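Local coordinates for RagA protein (Porphyromonas gingivalis, PDB 6SLN) that probably imports peptides or other nutrients across the outer membrane, as a TonB-dependent receptor built from a beta-barrel and a plug domain, at residues 922-936 with 954-968. Residues are numbered along the deposited sequence; the frame is centred on the assembly and turned at random.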
loop_
_atom_site.group_PDB
_atom_site.type_symbol
_atom_site.label_atom_id
_atom_site.label_comp_id
_atom_site.label_asym_id
_atom_site.label_seq_id
_atom_site.Cartn_x
_atom_site.Cartn_y
_atom_site.Cartn_z
ATOM N N GLU A 922 -36.110 -27.232 -8.258
ATOM C CA GLU A 922 -37.120 -26.639 -9.119
ATOM C C GLU A 922 -36.653 -26.564 -10.565
ATOM O O GLU A 922 -35.466 -26.391 -10.846
ATOM C CB GLU A 922 -37.490 -25.234 -8.644
ATOM C CG GLU A 922 -38.129 -25.193 -7.278
ATOM C CD GLU A 922 -38.530 -23.786 -6.900
ATOM O OE1 GLU A 922 -39.011 -23.068 -7.804
ATOM O OE2 GLU A 922 -38.347 -23.392 -5.724
ATOM N N ASN A 923 -37.618 -26.676 -11.475
ATOM C CA ASN A 923 -37.411 -26.392 -12.890
ATOM C C ASN A 923 -37.091 -24.921 -13.131
ATOM O O ASN A 923 -38.004 -24.091 -13.273
ATOM C CB ASN A 923 -38.652 -26.786 -13.681
ATOM C CG ASN A 923 -38.408 -26.803 -15.161
ATOM O OD1 ASN A 923 -37.757 -25.905 -15.711
ATOM N ND2 ASN A 923 -38.908 -27.836 -15.824
ATOM N N ALA A 924 -35.801 -24.586 -13.190
ATOM C CA ALA A 924 -35.371 -23.211 -13.394
ATOM C C ALA A 924 -35.184 -22.863 -14.873
ATOM O O ALA A 924 -34.441 -21.925 -15.195
ATOM C CB ALA A 924 -34.088 -22.934 -12.606
ATOM N N SER A 925 -35.846 -23.584 -15.776
ATOM C CA SER A 925 -35.824 -23.208 -17.184
ATOM C C SER A 925 -36.602 -21.912 -17.396
ATOM O O SER A 925 -37.471 -21.540 -16.595
ATOM C CB SER A 925 -36.417 -24.318 -18.056
ATOM O OG SER A 925 -36.075 -25.588 -17.552
ATOM N N PHE A 926 -36.290 -21.216 -18.488
ATOM C CA PHE A 926 -36.924 -19.918 -18.672
ATOM C C PHE A 926 -36.773 -19.429 -20.101
ATOM O O PHE A 926 -35.808 -19.752 -20.791
ATOM C CB PHE A 926 -36.353 -18.867 -17.711
ATOM C CG PHE A 926 -34.894 -18.549 -17.940
ATOM C CD1 PHE A 926 -34.514 -17.500 -18.774
ATOM C CD2 PHE A 926 -33.900 -19.281 -17.304
ATOM C CE1 PHE A 926 -33.162 -17.196 -18.969
ATOM C CE2 PHE A 926 -32.557 -18.969 -17.490
ATOM C CZ PHE A 926 -32.195 -17.923 -18.322
ATOM N N LEU A 927 -37.750 -18.640 -20.525
ATOM C CA LEU A 927 -37.687 -17.847 -21.741
ATOM C C LEU A 927 -37.668 -16.382 -21.331
ATOM O O LEU A 927 -38.473 -15.956 -20.497
ATOM C CB LEU A 927 -38.885 -18.151 -22.631
ATOM C CG LEU A 927 -39.366 -17.134 -23.655
ATOM C CD1 LEU A 927 -38.440 -17.131 -24.842
ATOM C CD2 LEU A 927 -40.798 -17.461 -24.093
ATOM N N ARG A 928 -36.732 -15.621 -21.874
ATOM C CA ARG A 928 -36.604 -14.217 -21.522
ATOM C C ARG A 928 -36.684 -13.373 -22.782
ATOM O O ARG A 928 -35.919 -13.584 -23.729
ATOM C CB ARG A 928 -35.299 -13.952 -20.781
ATOM C CG ARG A 928 -35.384 -12.775 -19.827
ATOM C CD ARG A 928 -34.414 -12.987 -18.679
ATOM N NE ARG A 928 -35.096 -13.280 -17.432
ATOM C CZ ARG A 928 -34.497 -13.683 -16.317
ATOM N NH1 ARG A 928 -33.184 -13.854 -16.288
ATOM N NH2 ARG A 928 -35.228 -13.914 -15.224
ATOM N N LEU A 929 -37.624 -12.440 -22.801
ATOM C CA LEU A 929 -37.599 -11.370 -23.788
ATOM C C LEU A 929 -36.431 -10.483 -23.407
ATOM O O LEU A 929 -36.538 -9.660 -22.501
ATOM C CB LEU A 929 -38.917 -10.605 -23.795
ATOM C CG LEU A 929 -39.007 -9.433 -24.764
ATOM C CD1 LEU A 929 -38.525 -9.839 -26.145
ATOM C CD2 LEU A 929 -40.430 -8.889 -24.825
ATOM N N LYS A 930 -35.284 -10.688 -24.054
ATOM C CA LYS A 930 -34.072 -9.983 -23.643
ATOM C C LYS A 930 -34.086 -8.533 -24.093
ATOM O O LYS A 930 -33.678 -7.643 -23.344
ATOM C CB LYS A 930 -32.839 -10.688 -24.190
ATOM C CG LYS A 930 -32.478 -11.928 -23.438
ATOM C CD LYS A 930 -31.036 -11.880 -23.002
ATOM C CE LYS A 930 -30.874 -11.188 -21.650
ATOM N NZ LYS A 930 -31.223 -12.095 -20.527
ATOM N N ASN A 931 -34.580 -8.270 -25.290
ATOM C CA ASN A 931 -34.511 -6.936 -25.849
ATOM C C ASN A 931 -35.782 -6.673 -26.635
ATOM O O ASN A 931 -36.197 -7.504 -27.447
ATOM C CB ASN A 931 -33.269 -6.803 -26.743
ATOM C CG ASN A 931 -33.144 -5.440 -27.381
ATOM O OD1 ASN A 931 -32.592 -4.521 -26.787
ATOM N ND2 ASN A 931 -33.641 -5.307 -28.607
ATOM N N LEU A 932 -36.411 -5.538 -26.365
ATOM C CA LEU A 932 -37.503 -5.029 -27.180
ATOM C C LEU A 932 -37.206 -3.562 -27.440
ATOM O O LEU A 932 -36.865 -2.819 -26.510
ATOM C CB LEU A 932 -38.856 -5.221 -26.489
ATOM C CG LEU A 932 -40.118 -4.953 -27.315
ATOM C CD1 LEU A 932 -40.304 -5.961 -28.440
ATOM C CD2 LEU A 932 -41.318 -4.951 -26.388
ATOM N N LYS A 933 -37.277 -3.152 -28.700
ATOM C CA LYS A 933 -36.889 -1.791 -29.041
ATOM C C LYS A 933 -37.779 -1.264 -30.152
ATOM O O LYS A 933 -37.856 -1.855 -31.233
ATOM C CB LYS A 933 -35.413 -1.715 -29.447
ATOM C CG LYS A 933 -34.954 -0.327 -29.868
ATOM C CD LYS A 933 -33.579 -0.362 -30.514
ATOM C CE LYS A 933 -32.482 -0.071 -29.511
ATOM N NZ LYS A 933 -31.254 0.514 -30.144
ATOM N N LEU A 934 -38.463 -0.167 -29.867
ATOM C CA LEU A 934 -39.134 0.625 -30.880
ATOM C C LEU A 934 -38.196 1.762 -31.265
ATOM O O LEU A 934 -37.783 2.547 -30.404
ATOM C CB LEU A 934 -40.461 1.164 -30.353
ATOM C CG LEU A 934 -41.196 2.016 -31.376
ATOM C CD1 LEU A 934 -41.778 1.112 -32.450
ATOM C CD2 LEU A 934 -42.274 2.834 -30.710
ATOM N N THR A 935 -37.850 1.840 -32.544
ATOM C CA THR A 935 -36.959 2.872 -33.043
ATOM C C THR A 935 -37.667 3.689 -34.113
ATOM O O THR A 935 -38.536 3.181 -34.831
ATOM C CB THR A 935 -35.676 2.255 -33.594
ATOM O OG1 THR A 935 -35.122 1.394 -32.594
ATOM C CG2 THR A 935 -34.651 3.329 -33.948
ATOM N N TYR A 936 -37.303 4.969 -34.203
ATOM C CA TYR A 936 -37.817 5.859 -35.238
ATOM C C TYR A 936 -36.659 6.616 -35.871
ATOM O O TYR A 936 -36.067 7.492 -35.233
ATOM C CB TYR A 936 -38.847 6.833 -34.680
ATOM C CG TYR A 936 -39.560 7.562 -35.779
ATOM C CD1 TYR A 936 -39.642 7.007 -37.047
ATOM C CD2 TYR A 936 -40.128 8.803 -35.569
ATOM C CE1 TYR A 936 -40.279 7.661 -38.076
ATOM C CE2 TYR A 936 -40.768 9.466 -36.594
ATOM C CZ TYR A 936 -40.841 8.886 -37.846
ATOM O OH TYR A 936 -41.478 9.522 -38.884
ATOM N N VAL A 954 -34.715 8.277 -32.619
ATOM C CA VAL A 954 -35.110 8.088 -31.232
ATOM C C VAL A 954 -35.580 6.651 -31.081
ATOM O O VAL A 954 -36.078 6.036 -32.034
ATOM C CB VAL A 954 -36.207 9.074 -30.789
ATOM C CG1 VAL A 954 -35.608 10.443 -30.567
ATOM C CG2 VAL A 954 -37.338 9.127 -31.834
ATOM N N TYR A 955 -35.399 6.104 -29.881
ATOM C CA TYR A 955 -35.821 4.739 -29.621
ATOM C C TYR A 955 -36.318 4.601 -28.194
ATOM O O TYR A 955 -35.899 5.329 -27.286
ATOM C CB TYR A 955 -34.704 3.722 -29.857
ATOM C CG TYR A 955 -33.484 3.876 -28.964
ATOM C CD1 TYR A 955 -33.459 3.364 -27.667
ATOM C CD2 TYR A 955 -32.336 4.508 -29.437
ATOM C CE1 TYR A 955 -32.323 3.497 -26.864
ATOM C CE2 TYR A 955 -31.207 4.638 -28.650
ATOM C CZ TYR A 955 -31.200 4.137 -27.367
ATOM O OH TYR A 955 -30.062 4.283 -26.603
ATOM N N LEU A 956 -37.205 3.631 -28.016
ATOM C CA LEU A 956 -37.705 3.216 -26.716
ATOM C C LEU A 956 -37.320 1.756 -26.513
ATOM O O LEU A 956 -37.572 0.916 -27.384
ATOM C CB LEU A 956 -39.219 3.394 -26.650
ATOM C CG LEU A 956 -39.812 4.071 -25.428
ATOM C CD1 LEU A 956 -38.913 5.209 -25.001
ATOM C CD2 LEU A 956 -41.222 4.551 -25.769
ATOM N N MET A 957 -36.711 1.449 -25.374
ATOM C CA MET A 957 -36.088 0.145 -25.219
ATOM C C MET A 957 -36.395 -0.464 -23.856
ATOM O O MET A 957 -36.467 0.241 -22.846
ATOM C CB MET A 957 -34.573 0.246 -25.414
ATOM C CG MET A 957 -33.950 -1.085 -25.697
ATOM S SD MET A 957 -32.271 -1.086 -25.174
ATOM C CE MET A 957 -32.533 -0.789 -23.452
ATOM N N ALA A 958 -36.567 -1.784 -23.838
ATOM C CA ALA A 958 -36.696 -2.559 -22.612
ATOM C C ALA A 958 -35.742 -3.750 -22.646
ATOM O O ALA A 958 -35.557 -4.378 -23.697
ATOM C CB ALA A 958 -38.141 -3.046 -22.422
ATOM N N ARG A 959 -35.126 -4.061 -21.506
ATOM C CA ARG A 959 -34.300 -5.259 -21.362
ATOM C C ARG A 959 -34.910 -6.146 -20.288
ATOM O O ARG A 959 -35.261 -5.656 -19.207
ATOM C CB ARG A 959 -32.838 -4.944 -20.992
ATOM C CG ARG A 959 -31.958 -6.221 -20.888
ATOM C CD ARG A 959 -30.491 -5.961 -20.438
ATOM N NE ARG A 959 -30.351 -6.165 -19.003
ATOM C CZ ARG A 959 -29.753 -7.210 -18.453
ATOM N NH1 ARG A 959 -29.225 -8.125 -19.238
ATOM N NH2 ARG A 959 -29.682 -7.341 -17.126
ATOM N N ASN A 960 -35.016 -7.451 -20.591
ATOM C CA ASN A 960 -35.652 -8.437 -19.705
ATOM C C ASN A 960 -37.086 -8.038 -19.346
ATOM O O ASN A 960 -37.536 -8.220 -18.212
ATOM C CB ASN A 960 -34.825 -8.665 -18.440
ATOM C CG ASN A 960 -33.538 -9.420 -18.706
ATOM O OD1 ASN A 960 -33.374 -10.045 -19.756
ATOM N ND2 ASN A 960 -32.613 -9.362 -17.751
ATOM N N LEU A 961 -37.807 -7.492 -20.329
ATOM C CA LEU A 961 -39.188 -7.062 -20.124
ATOM C C LEU A 961 -40.071 -8.176 -19.563
ATOM O O LEU A 961 -40.938 -7.916 -18.720
ATOM C CB LEU A 961 -39.759 -6.557 -21.448
ATOM C CG LEU A 961 -41.160 -5.969 -21.474
ATOM C CD1 LEU A 961 -41.296 -4.860 -20.440
ATOM C CD2 LEU A 961 -41.443 -5.441 -22.866
ATOM N N LEU A 962 -39.879 -9.418 -20.025
ATOM C CA LEU A 962 -40.673 -10.547 -19.555
ATOM C C LEU A 962 -39.806 -11.782 -19.375
ATOM O O LEU A 962 -38.941 -12.074 -20.205
ATOM C CB LEU A 962 -41.813 -10.923 -20.518
ATOM C CG LEU A 962 -42.762 -9.878 -21.102
ATOM C CD1 LEU A 962 -43.316 -10.376 -22.429
ATOM C CD2 LEU A 962 -43.898 -9.520 -20.130
ATOM N N THR A 963 -40.078 -12.523 -18.304
ATOM C CA THR A 963 -39.581 -13.873 -18.122
ATOM C C THR A 963 -40.770 -14.829 -18.104
ATOM O O THR A 963 -41.870 -14.470 -17.685
ATOM C CB THR A 963 -38.763 -14.010 -16.830
ATOM O OG1 THR A 963 -37.895 -12.877 -16.692
ATOM C CG2 THR A 963 -37.909 -15.294 -16.853
ATOM N N VAL A 964 -40.545 -16.039 -18.602
ATOM C CA VAL A 964 -41.520 -17.115 -18.567
ATOM C C VAL A 964 -40.834 -18.306 -17.910
ATOM O O VAL A 964 -39.901 -18.881 -18.482
ATOM C CB VAL A 964 -42.021 -17.480 -19.964
ATOM C CG1 VAL A 964 -42.835 -18.717 -19.885
ATOM C CG2 VAL A 964 -42.830 -16.341 -20.551
ATOM N N THR A 965 -41.287 -18.676 -16.716
ATOM C CA THR A 965 -40.620 -19.691 -15.909
ATOM C C THR A 965 -41.565 -20.102 -14.791
ATOM O O THR A 965 -42.493 -19.367 -14.449
ATOM C CB THR A 965 -39.312 -19.162 -15.325
ATOM O OG1 THR A 965 -38.729 -20.142 -14.455
ATOM C CG2 THR A 965 -39.592 -17.881 -14.546
ATOM N N LYS A 966 -41.331 -21.290 -14.233
ATOM C CA LYS A 966 -42.059 -21.744 -13.053
ATOM C C LYS A 966 -41.162 -21.768 -11.820
ATOM O O LYS A 966 -41.526 -22.369 -10.803
ATOM C CB LYS A 966 -42.699 -23.117 -13.297
ATOM C CG LYS A 966 -41.761 -24.337 -13.209
ATOM C CD LYS A 966 -42.541 -25.681 -13.105
ATOM C CE LYS A 966 -41.772 -26.750 -12.280
ATOM N NZ LYS A 966 -42.096 -28.184 -12.611
ATOM N N TYR A 967 -39.994 -21.122 -11.895
ATOM C CA TYR A 967 -39.098 -21.049 -10.749
ATOM C C TYR A 967 -39.696 -20.156 -9.670
ATOM O O TYR A 967 -39.971 -18.982 -9.914
ATOM C CB TYR A 967 -37.731 -20.520 -11.169
ATOM C CG TYR A 967 -36.735 -20.637 -10.050
ATOM C CD1 TYR A 967 -36.399 -21.878 -9.548
ATOM C CD2 TYR A 967 -36.147 -19.516 -9.472
ATOM C CE1 TYR A 967 -35.491 -22.017 -8.516
ATOM C CE2 TYR A 967 -35.230 -19.648 -8.422
ATOM C CZ TYR A 967 -34.911 -20.908 -7.948
ATOM O OH TYR A 967 -34.012 -21.082 -6.916
ATOM N N LYS A 968 -39.869 -20.700 -8.473
ATOM C CA LYS A 968 -40.518 -19.992 -7.374
ATOM C C LYS A 968 -39.578 -19.064 -6.620
ATOM O O LYS A 968 -39.981 -18.505 -5.590
ATOM C CB LYS A 968 -41.154 -20.996 -6.399
ATOM C CG LYS A 968 -42.220 -21.901 -7.033
ATOM C CD LYS A 968 -42.278 -23.276 -6.371
ATOM C CE LYS A 968 -42.425 -24.407 -7.422
ATOM N NZ LYS A 968 -41.388 -24.411 -8.553
#
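Leu927 pairs with Val964, and Leu932, Leu934 and Tyr936 with Ala958, Leu956 and Val954, through antiparallel backbone hydrogen bonds; between these runs the partner strand turns a corner at Arg959 and Asn960. There Lys930 and Asn960 lie side by side, Lys930 NZ donating a hydrogen bond to a lone pair of Asn960 OD1 (3.1 Å) and another to Gln123. Arg928, bent at chi3 (-109°), grips Thr963 side-on: NE (2.9 Å) and NH2 (3.2 Å) both reach Thr963 OG1 in the guanidinium plane, while Arg928 NH2 and NH1 form salt bridges with Asp971 and Glu973, respectively. At the Lys968 end, Glu922 OE1 takes Lys968 N on its syn lone pair (2.6 Å) and forms a salt bridge with Lys968 NZ, 2.8 Å away above the carboxylate plane. Lys933 NZ sits over the Tyr955 ring, 4.2 Å from its centroid, a cation-pi contact. On the face carrying Leu929 and Leu932, both CD2 methyls touch Leu961 CD2, that of Leu932 at 3.6 Å. In the receptor barrel, strand 857-873 flanks 922-936, with a classic bulge at Lys930 and Asn931 opposite Asp862, and strand 986-996 flanks 954-968; Arg959 salt-bridges Asp120, which, like Gln123, belongs to the plug domain.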